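Local coordinates for protein Uly1 (Catenovulum maritimum, PDB 7DRQ) that probably cleaves the sulfated algal polysaccharide ulvan as a calcium-binding lyase of polysaccharide lyase family 24, at residues V113-S116 and T121-L124; L249-K254 and P318-D323; P397-L402 and I409-L414. One frame throughout, in Å; residues are numbered along the deposited sequence.

Contact 1. Residues V113-S116 and T121-L124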
ATOM      1  N   VAL A 113      -3.524   4.382  -7.506  1.00 11.89           N
ATOM      2  CA  VAL A 113      -3.989   5.554  -8.234  1.00 10.83           C
ATOM      3  C   VAL A 113      -3.523   6.809  -7.505  1.00 11.59           C
ATOM      4  O   VAL A 113      -3.451   6.844  -6.272  1.00 10.31           O
ATOM      5  CB  VAL A 113      -5.531   5.559  -8.411  1.00  6.55           C
ATOM      6  CG1 VAL A 113      -6.244   5.558  -7.037  1.00 11.35           C
ATOM      7  CG2 VAL A 113      -5.985   6.734  -9.276  1.00  9.78           C
ATOM      8  N   ALA A 114      -3.195   7.844  -8.279  1.00 10.83           N
ATOM      9  CA  ALA A 114      -2.935   9.165  -7.726  1.00  9.87           C
ATOM     10  C   ALA A 114      -3.382  10.239  -8.707  1.00 11.34           C
ATOM     11  O   ALA A 114      -3.388  10.031  -9.925  1.00 11.86           O
ATOM     12  CB  ALA A 114      -1.447   9.377  -7.410  1.00 10.98           C
ATOM     13  N   ILE A 115      -3.737  11.397  -8.156  1.00 10.13           N
ATOM     14  CA  ILE A 115      -3.983  12.623  -8.918  1.00  9.44           C
ATOM     15  C   ILE A 115      -2.871  13.615  -8.592  1.00 13.03           C
ATOM     16  O   ILE A 115      -2.516  13.784  -7.422  1.00 13.42           O
ATOM     17  CB  ILE A 115      -5.361  13.221  -8.571  1.00 11.04           C
ATOM     18  CG1 ILE A 115      -6.465  12.162  -8.651  1.00 13.47           C
ATOM     19  CG2 ILE A 115      -5.666  14.418  -9.469  1.00 12.64           C
ATOM     20  CD1 ILE A 115      -6.638  11.567 -10.012  1.00 13.19           C
ATOM     21  N   SER A 116      -2.305  14.263  -9.619  1.00 10.17           N
ATOM     22  CA  SER A 116      -1.474  15.444  -9.362  1.00 11.52           C
ATOM     23  C   SER A 116      -2.374  16.641  -9.105  1.00 12.71           C
ATOM     24  O   SER A 116      -3.149  17.017  -9.985  1.00 12.17           O
ATOM     25  CB  SER A 116      -0.562  15.774 -10.530  1.00  9.70           C
ATOM     26  OG  SER A 116       0.052  17.052 -10.294  1.00 11.08           O
ATOM     27  N   THR A 121      -3.296  15.535 -13.758  1.00 11.34           N
ATOM     28  CA  THR A 121      -3.057  14.243 -14.390  1.00 11.82           C
ATOM     29  C   THR A 121      -3.426  13.115 -13.433  1.00 11.89           C
ATOM     30  O   THR A 121      -3.360  13.259 -12.207  1.00 12.20           O
ATOM     31  CB  THR A 121      -1.599  14.087 -14.802  1.00 13.07           C
ATOM     32  OG1 THR A 121      -0.771  14.437 -13.695  1.00 10.39           O
ATOM     33  CG2 THR A 121      -1.258  14.968 -16.027  1.00 11.67           C
ATOM     34  N   ILE A 122      -3.832  11.991 -14.011  1.00  7.66           N
ATOM     35  CA  ILE A 122      -4.158  10.778 -13.278  1.00 10.24           C
ATOM     36  C   ILE A 122      -3.048   9.773 -13.525  1.00 10.95           C
ATOM     37  O   ILE A 122      -2.604   9.605 -14.664  1.00 11.47           O
ATOM     38  CB  ILE A 122      -5.505  10.196 -13.736  1.00  8.58           C
ATOM     39  CG1 ILE A 122      -6.600  11.268 -13.670  1.00 11.49           C
ATOM     40  CG2 ILE A 122      -5.858   8.923 -12.927  1.00 12.00           C
ATOM     41  CD1 ILE A 122      -7.859  10.894 -14.440  1.00 11.57           C
ATOM     42  N   HIS A 123      -2.615   9.098 -12.467  1.00  8.90           N
ATOM     43  CA  HIS A 123      -1.533   8.122 -12.562  1.00 10.36           C
ATOM     44  C   HIS A 123      -1.980   6.785 -11.999  1.00 11.75           C
ATOM     45  O   HIS A 123      -2.575   6.734 -10.917  1.00 10.57           O
ATOM     46  CB  HIS A 123      -0.304   8.645 -11.833  1.00 13.58           C
ATOM     47  CG  HIS A 123       0.099   9.999 -12.309  1.00 12.00           C
ATOM     48  ND1 HIS A 123       1.004  10.180 -13.332  1.00 11.50           N
ATOM     49  CD2 HIS A 123      -0.349  11.233 -11.976  1.00 13.23           C
ATOM     50  CE1 HIS A 123       1.128  11.471 -13.582  1.00 11.38           C
ATOM     51  NE2 HIS A 123       0.324  12.134 -12.770  1.00 12.83           N
ATOM     52  N   LEU A 124      -1.690   5.714 -12.739  1.00 11.09           N
ATOM     53  CA  LEU A 124      -2.029   4.348 -12.354  1.00 10.13           C
ATOM     54  C   LEU A 124      -0.796   3.460 -12.455  1.00 12.14           C
ATOM     55  O   LEU A 124      -0.091   3.488 -13.470  1.00 10.36           O
ATOM     56  CB  LEU A 124      -3.129   3.776 -13.251  1.00 10.91           C
ATOM     57  CG  LEU A 124      -4.467   4.508 -13.182  1.00 11.03           C
ATOM     58  CD1 LEU A 124      -5.309   4.133 -14.380  1.00 13.31           C
ATOM     59  CD2 LEU A 124      -5.178   4.136 -11.877  1.00 11.36           C
TER

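Contact 2. Residues L249-K254 and P318-D323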
ATOM      1  N   LEU A 249      20.811  -1.215  -1.933  1.00 13.96           N
ATOM      2  CA  LEU A 249      20.882  -2.649  -2.156  1.00 14.32           C
ATOM      3  C   LEU A 249      22.317  -3.102  -1.932  1.00 12.07           C
ATOM      4  O   LEU A 249      23.261  -2.304  -1.986  1.00 15.94           O
ATOM      5  CB  LEU A 249      20.420  -3.023  -3.564  1.00 15.42           C
ATOM      6  CG  LEU A 249      18.939  -2.800  -3.890  1.00 14.59           C
ATOM      7  CD1 LEU A 249      18.693  -2.911  -5.376  1.00 13.38           C
ATOM      8  CD2 LEU A 249      18.052  -3.784  -3.120  1.00 12.40           C
ATOM      9  N   GLY A 250      22.471  -4.390  -1.643  1.00 14.38           N
ATOM     10  CA  GLY A 250      23.800  -4.931  -1.376  1.00 13.41           C
ATOM     11  C   GLY A 250      24.458  -4.328  -0.155  1.00 13.59           C
ATOM     12  O   GLY A 250      25.667  -4.064  -0.167  1.00 16.03           O
ATOM     13  N   ALA A 251      23.687  -4.096   0.909  1.00 14.00           N
ATOM     14  CA  ALA A 251      24.241  -3.483   2.110  1.00 11.18           C
ATOM     15  C   ALA A 251      25.372  -4.307   2.715  1.00 12.59           C
ATOM     16  O   ALA A 251      26.206  -3.750   3.431  1.00 14.67           O
ATOM     17  CB  ALA A 251      23.144  -3.276   3.161  1.00 15.72           C
ATOM     18  N   GLY A 252      25.407  -5.615   2.456  1.00 13.96           N
ATOM     19  CA  GLY A 252      26.440  -6.481   3.006  1.00 16.15           C
ATOM     20  C   GLY A 252      27.837  -6.217   2.484  1.00 22.09           C
ATOM     21  O   GLY A 252      28.799  -6.760   3.041  1.00 18.02           O
ATOM     22  N   LYS A 253      27.972  -5.419   1.428  1.00 17.30           N
ATOM     23  CA  LYS A 253      29.276  -5.018   0.909  1.00 19.07           C
ATOM     24  C   LYS A 253      29.491  -3.518   1.039  1.00 23.37           C
ATOM     25  O   LYS A 253      30.494  -2.995   0.538  1.00 22.78           O
ATOM     26  CB  LYS A 253      29.428  -5.437  -0.557  1.00 24.86           C
ATOM     27  CG  LYS A 253      29.590  -6.918  -0.773  1.00 27.67           C
ATOM     28  CD  LYS A 253      30.511  -7.520   0.274  1.00 32.70           C
ATOM     29  CE  LYS A 253      30.823  -8.982  -0.026  1.00 36.58           C
ATOM     30  NZ  LYS A 253      30.394  -9.873   1.096  1.00 39.67           N
ATOM     31  N   LYS A 254      28.560  -2.807   1.677  1.00 16.94           N
ATOM     32  CA  LYS A 254      28.626  -1.356   1.745  1.00 18.02           C
ATOM     33  C   LYS A 254      28.676  -0.840   3.174  1.00 15.54           C
ATOM     34  O   LYS A 254      28.577   0.374   3.386  1.00 17.99           O
ATOM     35  CB  LYS A 254      27.440  -0.746   0.985  1.00 16.51           C
ATOM     36  CG  LYS A 254      27.385  -1.216  -0.455  1.00 17.61           C
ATOM     37  CD  LYS A 254      26.259  -0.581  -1.255  1.00 15.19           C
ATOM     38  CE  LYS A 254      26.293  -1.084  -2.684  1.00 18.16           C
ATOM     39  NZ  LYS A 254      25.027  -0.842  -3.413  1.00 21.85           N
ATOM     40  N   PRO A 318      22.049   7.286   0.948  1.00 12.92           N
ATOM     41  CA  PRO A 318      21.109   6.189   1.250  1.00 13.29           C
ATOM     42  C   PRO A 318      21.547   5.351   2.453  1.00 12.77           C
ATOM     43  O   PRO A 318      22.746   5.140   2.664  1.00 13.25           O
ATOM     44  CB  PRO A 318      21.124   5.339  -0.026  1.00 15.34           C
ATOM     45  CG  PRO A 318      21.748   6.199  -1.079  1.00 19.84           C
ATOM     46  CD  PRO A 318      22.683   7.118  -0.369  1.00 14.95           C
ATOM     47  N   LEU A 319      20.573   4.903   3.246  1.00 12.30           N
ATOM     48  CA  LEU A 319      20.878   4.188   4.477  1.00 13.10           C
ATOM     49  C   LEU A 319      21.470   2.814   4.187  1.00 10.98           C
ATOM     50  O   LEU A 319      21.018   2.101   3.287  1.00 11.81           O
ATOM     51  CB  LEU A 319      19.602   4.031   5.316  1.00 10.98           C
ATOM     52  CG  LEU A 319      19.733   3.605   6.772  1.00 12.18           C
ATOM     53  CD1 LEU A 319      20.620   4.564   7.560  1.00 14.05           C
ATOM     54  CD2 LEU A 319      18.321   3.477   7.424  1.00  9.84           C
ATOM     55  N   VAL A 320      22.470   2.433   4.980  1.00 12.67           N
ATOM     56  CA  VAL A 320      23.096   1.120   4.886  1.00 12.08           C
ATOM     57  C   VAL A 320      22.830   0.280   6.127  1.00 10.89           C
ATOM     58  O   VAL A 320      22.544  -0.912   6.013  1.00 11.63           O
ATOM     59  CB  VAL A 320      24.613   1.239   4.631  1.00 14.92           C
ATOM     60  CG1 VAL A 320      25.238  -0.155   4.530  1.00 13.28           C
ATOM     61  CG2 VAL A 320      24.883   2.048   3.371  1.00 13.66           C
ATOM     62  N   LYS A 321      22.935   0.884   7.314  1.00 13.32           N
ATOM     63  CA  LYS A 321      22.715   0.223   8.600  1.00 12.96           C
ATOM     64  C   LYS A 321      21.385   0.708   9.168  1.00 12.20           C
ATOM     65  O   LYS A 321      21.288   1.851   9.634  1.00 12.73           O
ATOM     66  CB  LYS A 321      23.836   0.551   9.588  1.00 16.46           C
ATOM     67  CG  LYS A 321      25.239   0.086   9.228  1.00 18.47           C
ATOM     68  CD  LYS A 321      26.222   0.552  10.335  1.00 23.19           C
ATOM     69  CE  LYS A 321      26.761   1.989  10.089  1.00 34.71           C
ATOM     70  NZ  LYS A 321      26.183   3.118  10.938  1.00 28.15           N
ATOM     71  N   ALA A 322      20.376  -0.164   9.167  1.00 12.75           N
ATOM     72  CA  ALA A 322      19.048   0.250   9.622  1.00 10.60           C
ATOM     73  C   ALA A 322      19.064   0.799  11.049  1.00 12.24           C
ATOM     74  O   ALA A 322      18.265   1.685  11.377  1.00 12.67           O
ATOM     75  CB  ALA A 322      18.066  -0.921   9.517  1.00 12.40           C
ATOM     76  N   ASP A 323      19.965   0.303  11.908  1.00 10.09           N
ATOM     77  CA  ASP A 323      19.949   0.704  13.311  1.00 12.77           C
ATOM     78  C   ASP A 323      20.118   2.207  13.515  1.00 13.58           C
ATOM     79  O   ASP A 323      19.731   2.711  14.573  1.00 12.57           O
ATOM     80  CB  ASP A 323      21.032  -0.050  14.094  1.00 15.27           C
ATOM     81  CG  ASP A 323      20.630  -1.482  14.419  1.00 16.93           C
ATOM     82  OD1 ASP A 323      19.513  -1.893  14.030  1.00 13.90           O
ATOM     83  OD2 ASP A 323      21.435  -2.207  15.055  1.00 15.81           O
TER

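Contact 3. Residues P397-L402 and I409-L414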
ATOM      1  N   PRO A 397      -4.796  -2.935  21.535  1.00 19.17           N
ATOM      2  CA  PRO A 397      -5.693  -3.966  20.986  1.00 20.80           C
ATOM      3  C   PRO A 397      -5.141  -4.550  19.699  1.00 18.78           C
ATOM      4  O   PRO A 397      -4.150  -4.046  19.145  1.00 22.24           O
ATOM      5  CB  PRO A 397      -7.001  -3.192  20.738  1.00 21.88           C
ATOM      6  CG  PRO A 397      -6.555  -1.815  20.475  1.00 18.21           C
ATOM      7  CD  PRO A 397      -5.388  -1.592  21.414  1.00 19.87           C
ATOM      8  N   PRO A 398      -5.754  -5.618  19.185  1.00 17.66           N
ATOM      9  CA  PRO A 398      -5.279  -6.203  17.923  1.00 16.82           C
ATOM     10  C   PRO A 398      -5.587  -5.346  16.708  1.00 23.91           C
ATOM     11  O   PRO A 398      -6.354  -5.764  15.839  1.00 34.38           O
ATOM     12  CB  PRO A 398      -6.031  -7.542  17.854  1.00 19.66           C
ATOM     13  CG  PRO A 398      -6.483  -7.807  19.256  1.00 27.47           C
ATOM     14  CD  PRO A 398      -6.781  -6.461  19.820  1.00 20.43           C
ATOM     15  N   ALA A 399      -5.007  -4.157  16.623  1.00 15.94           N
ATOM     16  CA  ALA A 399      -5.193  -3.305  15.459  1.00 16.37           C
ATOM     17  C   ALA A 399      -3.947  -3.373  14.588  1.00 14.23           C
ATOM     18  O   ALA A 399      -2.838  -3.499  15.094  1.00 15.76           O
ATOM     19  CB  ALA A 399      -5.469  -1.860  15.877  1.00 16.00           C
ATOM     20  N   SER A 400      -4.137  -3.295  13.273  1.00 13.01           N
ATOM     21  CA  SER A 400      -3.036  -3.449  12.325  1.00 18.24           C
ATOM     22  C   SER A 400      -2.641  -2.160  11.620  1.00 17.58           C
ATOM     23  O   SER A 400      -1.603  -2.137  10.949  1.00 16.14           O
ATOM     24  CB  SER A 400      -3.395  -4.510  11.272  1.00 19.35           C
ATOM     25  OG  SER A 400      -4.477  -4.066  10.473  1.00 24.70           O
ATOM     26  N   GLN A 401      -3.428  -1.090  11.751  1.00 12.67           N
ATOM     27  CA  GLN A 401      -3.116   0.169  11.092  1.00 15.07           C
ATOM     28  C   GLN A 401      -3.476   1.332  12.006  1.00 13.86           C
ATOM     29  O   GLN A 401      -4.327   1.209  12.889  1.00 13.45           O
ATOM     30  CB  GLN A 401      -3.840   0.269   9.732  1.00 16.88           C
ATOM     31  CG  GLN A 401      -3.082  -0.518   8.657  1.00 23.85           C
ATOM     32  CD  GLN A 401      -3.670  -0.405   7.269  1.00 29.38           C
ATOM     33  OE1 GLN A 401      -3.479   0.599   6.576  1.00 30.45           O
ATOM     34  NE2 GLN A 401      -4.365  -1.451   6.840  1.00 32.13           N
ATOM     35  N   LEU A 402      -2.793   2.459  11.808  1.00 10.88           N
ATOM     36  CA  LEU A 402      -3.075   3.693  12.534  1.00 13.28           C
ATOM     37  C   LEU A 402      -3.313   4.821  11.542  1.00 14.96           C
ATOM     38  O   LEU A 402      -2.662   4.890  10.494  1.00 14.92           O
ATOM     39  CB  LEU A 402      -1.924   4.092  13.472  1.00 14.84           C
ATOM     40  CG  LEU A 402      -1.850   3.668  14.936  1.00 19.37           C
ATOM     41  CD1 LEU A 402      -0.766   4.512  15.622  1.00 13.58           C
ATOM     42  CD2 LEU A 402      -3.196   3.795  15.654  1.00 16.33           C
ATOM     43  N   ILE A 409      -5.256  10.345  16.844  1.00 10.69           N
ATOM     44  CA  ILE A 409      -4.979   9.151  16.060  1.00 10.35           C
ATOM     45  C   ILE A 409      -6.200   8.243  16.143  1.00 11.69           C
ATOM     46  O   ILE A 409      -7.022   8.346  17.058  1.00 10.63           O
ATOM     47  CB  ILE A 409      -3.710   8.399  16.527  1.00  9.51           C
ATOM     48  CG1 ILE A 409      -3.833   8.006  18.004  1.00 11.29           C
ATOM     49  CG2 ILE A 409      -2.462   9.242  16.251  1.00  9.02           C
ATOM     50  CD1 ILE A 409      -2.643   7.145  18.518  1.00 10.33           C
ATOM     51  N   TYR A 410      -6.313   7.340  15.172  1.00  9.54           N
ATOM     52  CA  TYR A 410      -7.503   6.514  15.040  1.00 11.67           C
ATOM     53  C   TYR A 410      -7.138   5.076  14.718  1.00 12.48           C
ATOM     54  O   TYR A 410      -6.207   4.820  13.950  1.00 13.26           O
ATOM     55  CB  TYR A 410      -8.434   7.019  13.937  1.00 11.39           C
ATOM     56  CG  TYR A 410      -8.925   8.414  14.143  1.00 13.67           C
ATOM     57  CD1 TYR A 410     -10.098   8.658  14.853  1.00 10.48           C
ATOM     58  CD2 TYR A 410      -8.232   9.499  13.618  1.00 13.84           C
ATOM     59  CE1 TYR A 410     -10.565   9.944  15.034  1.00 12.12           C
ATOM     60  CE2 TYR A 410      -8.689  10.789  13.806  1.00 14.51           C
ATOM     61  CZ  TYR A 410      -9.855  11.003  14.509  1.00 16.43           C
ATOM     62  OH  TYR A 410     -10.312  12.285  14.699  1.00 18.57           O
ATOM     63  N   ILE A 411      -7.896   4.147  15.315  1.00 10.77           N
ATOM     64  CA  ILE A 411      -8.004   2.772  14.856  1.00 12.03           C
ATOM     65  C   ILE A 411      -9.339   2.659  14.135  1.00 12.97           C
ATOM     66  O   ILE A 411     -10.366   3.099  14.662  1.00 12.15           O
ATOM     67  CB  ILE A 411      -7.924   1.778  16.026  1.00 13.24           C
ATOM     68  CG1 ILE A 411      -6.538   1.799  16.671  1.00 15.04           C
ATOM     69  CG2 ILE A 411      -8.287   0.365  15.568  1.00 12.88           C
ATOM     70  CD1 ILE A 411      -6.545   1.258  18.093  1.00 15.32           C
ATOM     71  N   ILE A 412      -9.325   2.111  12.924  1.00  8.48           N
ATOM     72  CA  ILE A 412     -10.524   2.009  12.098  1.00 14.07           C
ATOM     73  C   ILE A 412     -10.596   0.581  11.580  1.00 15.20           C
ATOM     74  O   ILE A 412      -9.619   0.068  11.021  1.00 14.16           O
ATOM     75  CB  ILE A 412     -10.509   3.017  10.935  1.00 11.25           C
ATOM     76  CG1 ILE A 412     -10.448   4.453  11.471  1.00 11.55           C
ATOM     77  CG2 ILE A 412     -11.721   2.806  10.011  1.00 10.68           C
ATOM     78  CD1 ILE A 412     -10.001   5.476  10.429  1.00 12.71           C
ATOM     79  N   GLY A 413     -11.742  -0.059  11.758  1.00 10.67           N
ATOM     80  CA  GLY A 413     -11.811  -1.450  11.392  1.00 12.24           C
ATOM     81  C   GLY A 413     -13.233  -1.937  11.313  1.00 12.07           C
ATOM     82  O   GLY A 413     -14.181  -1.153  11.322  1.00 11.64           O
ATOM     83  N   LEU A 414     -13.359  -3.253  11.227  1.00 14.37           N
ATOM     84  CA  LEU A 414     -14.648  -3.924  11.149  1.00 13.10           C
ATOM     85  C   LEU A 414     -14.800  -4.799  12.377  1.00 16.90           C
ATOM     86  O   LEU A 414     -13.903  -5.583  12.700  1.00 14.71           O
ATOM     87  CB  LEU A 414     -14.754  -4.761   9.872  1.00 11.64           C
ATOM     88  CG  LEU A 414     -14.534  -3.946   8.594  1.00 13.18           C
ATOM     89  CD1 LEU A 414     -14.413  -4.831   7.346  1.00 11.57           C
ATOM     90  CD2 LEU A 414     -15.670  -2.935   8.417  1.00 12.24           C
TER
HETATM   91  O   HOH W   1      -6.845   0.573  12.267  1.00 14.96           O

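Contact 1. Residues V113-S116 and T121-L124
V113-I115 and I122-L124 run antiparallel, their axes 4.8 Å apart and 162° from one N-to-C direction to the other, with A114 and H123 as the hydrogen-bonded pair between the non-hydrogen-bonded pairs V113/L124 and I115/I122. A114 N gives its hydrogen to H123 O at 2.9 Å, and H123 N returns one to A114 O at 2.8 Å. The ladder goes one rung beyond the strands, where S116 N meets T121 O at 3.0 Å near the turn.

On one face the aliphatic chains lie in pairs, each pair pointing the same way. The CD1 tip of I115 rests alongside CG1 of I122 at 3.7 Å, and the CD2 branch of L124 lies against CB of V113 at 3.8 Å, with V113 CG2 just as close. The other face carries A114 and the H123 imidazole. With CG anti to the carbonyl carbon (chi1 -54°), the ring lies back along its own strand toward T121, and its NE2 donates to T121 OG1 at 2.7 Å, the hydroxyl sitting 28° out of the ring plane. ND1 is taken by the hydroxyl of Y150, so both nitrogens are held and the rotation of the ring is fixed. T121 OG1 is itself tied to D119 and touches S116 CB at 3.4 Å; S116 OG bonds the amide of K118 within the connecting turn.

The hairpin forms two strands of a three-stranded antiparallel sheet, with strand 150-152 beyond 122-126. Strand 59-65 packs on the V113/I115/L124 face, while F206 of strand 201-208 and L214 of strand 214-220 cover A114 and H123, placing the hairpin between two neighbouring sheets.

Contact 2. Residues L249-K254 and P318-D323
V320 meets A251 and K254 chiefly through its CG1 methyl, and that is where the packing is tight. This CG1, set anti to the backbone N (chi1 -180°), projects from the 318-323 loop to lie 3.6 Å from K254 O and 4.0 Å from A251 CB. The same A251 methyl comes within 3.8 Å of V320 O. No hydrogen bond joins the two segments; the surrounding loops are tied by W260 NE1 on V320 O and by backbone bonds of L319 to F246 and V248. The W260 side chain also packs on A251, and V248 also touches V320.

Toward solvent the contact loosens. K254 directs its CB at V320, with V320 CG1 4.2 Å away, but the rest of its chain runs away from V320 fully extended, which carries NZ across to the start of its own loop. There NZ donates to L249 O at 2.7 Å, tilted 29° from the carbonyl plane. This bond spans the 3-10 turn of A251-K253, whose backbone is drawn together by K253 N on G250 O and K254 N on A251 O. The fit between the loops is thus slight, and the lysine ammonium is bonded within its own loop.

Both are peripheral loops of a beta-propeller: 249-254 lies on the passage from the 201-245 sheet to the next, and 318-323 is an excursion of that next sheet before strand 326-328.

Contact 3. Residues P397-L402 and I409-L414
The approach to a beta hairpin of one propeller sheet is where P397, A399 and L402 meet I411: residues 397-402 lead into edge strand 403-405, which turns back as strand 408-415. Y410 and Y403 share backbone bonds further along, but at 397-402 the chain has drawn away from strand 409-414, and no direct hydrogen bond crosses.

I411 meets the loop with both of its branches. Its CG2, anti to the backbone N, presses on the A399 methyl at 3.6 Å, and CG1, anti to the carbonyl carbon (chi1 -67°), carries CD1 out to the P397 ring, meeting CG at 3.9 Å. The P397 ring and I411 cross at a slant. L402 comes in from the opposite end of the loop, its CD2 4.0 Å from I411 CG1 and 3.6 Å from Y410 O, while its CD1 reaches the CD1 of I409 at 4.3 Å. A399 is brought to this position by the inverse gamma turn centred on P398, in which A399 N bonds P397 O at 2.7 Å.

Where the backbones part, a water stands in for the missing rung. It donates to Q401 O at 2.7 Å and accepts from I412 N, satisfying both polar atoms across a gap too wide for a direct bond. The amide of L402 is held by the carboxylate of D350, and L402 also packs on H360 and I362 of strand 359-369, so L402 links the hairpin to the preceding sheet. F431 touches I409 and I411.

The result is a splayed, water-bridged entry to a hairpin in a four-stranded antiparallel blade, the repeating unit of the beta-propeller.

The three contacts lie in different parts of the propeller and do not touch; their centres are 27 to 32 Å apart. Contact 1 is wholly buried and is true strand pairing, with direct backbone bonds and a histidine held at both nitrogens. Contact 3, partly buried, also belongs to a hairpin, yet one of its segments is loop, drawn away from the strand, so aliphatic packing and one bridging water replace the ladder. Contact 2 is the smallest and lies farthest from the centre of the chain: two loops distant in sequence touch through a valine, with no hydrogen bond between the segments. Direct backbone bonding between the segments is therefore confined to contact 1.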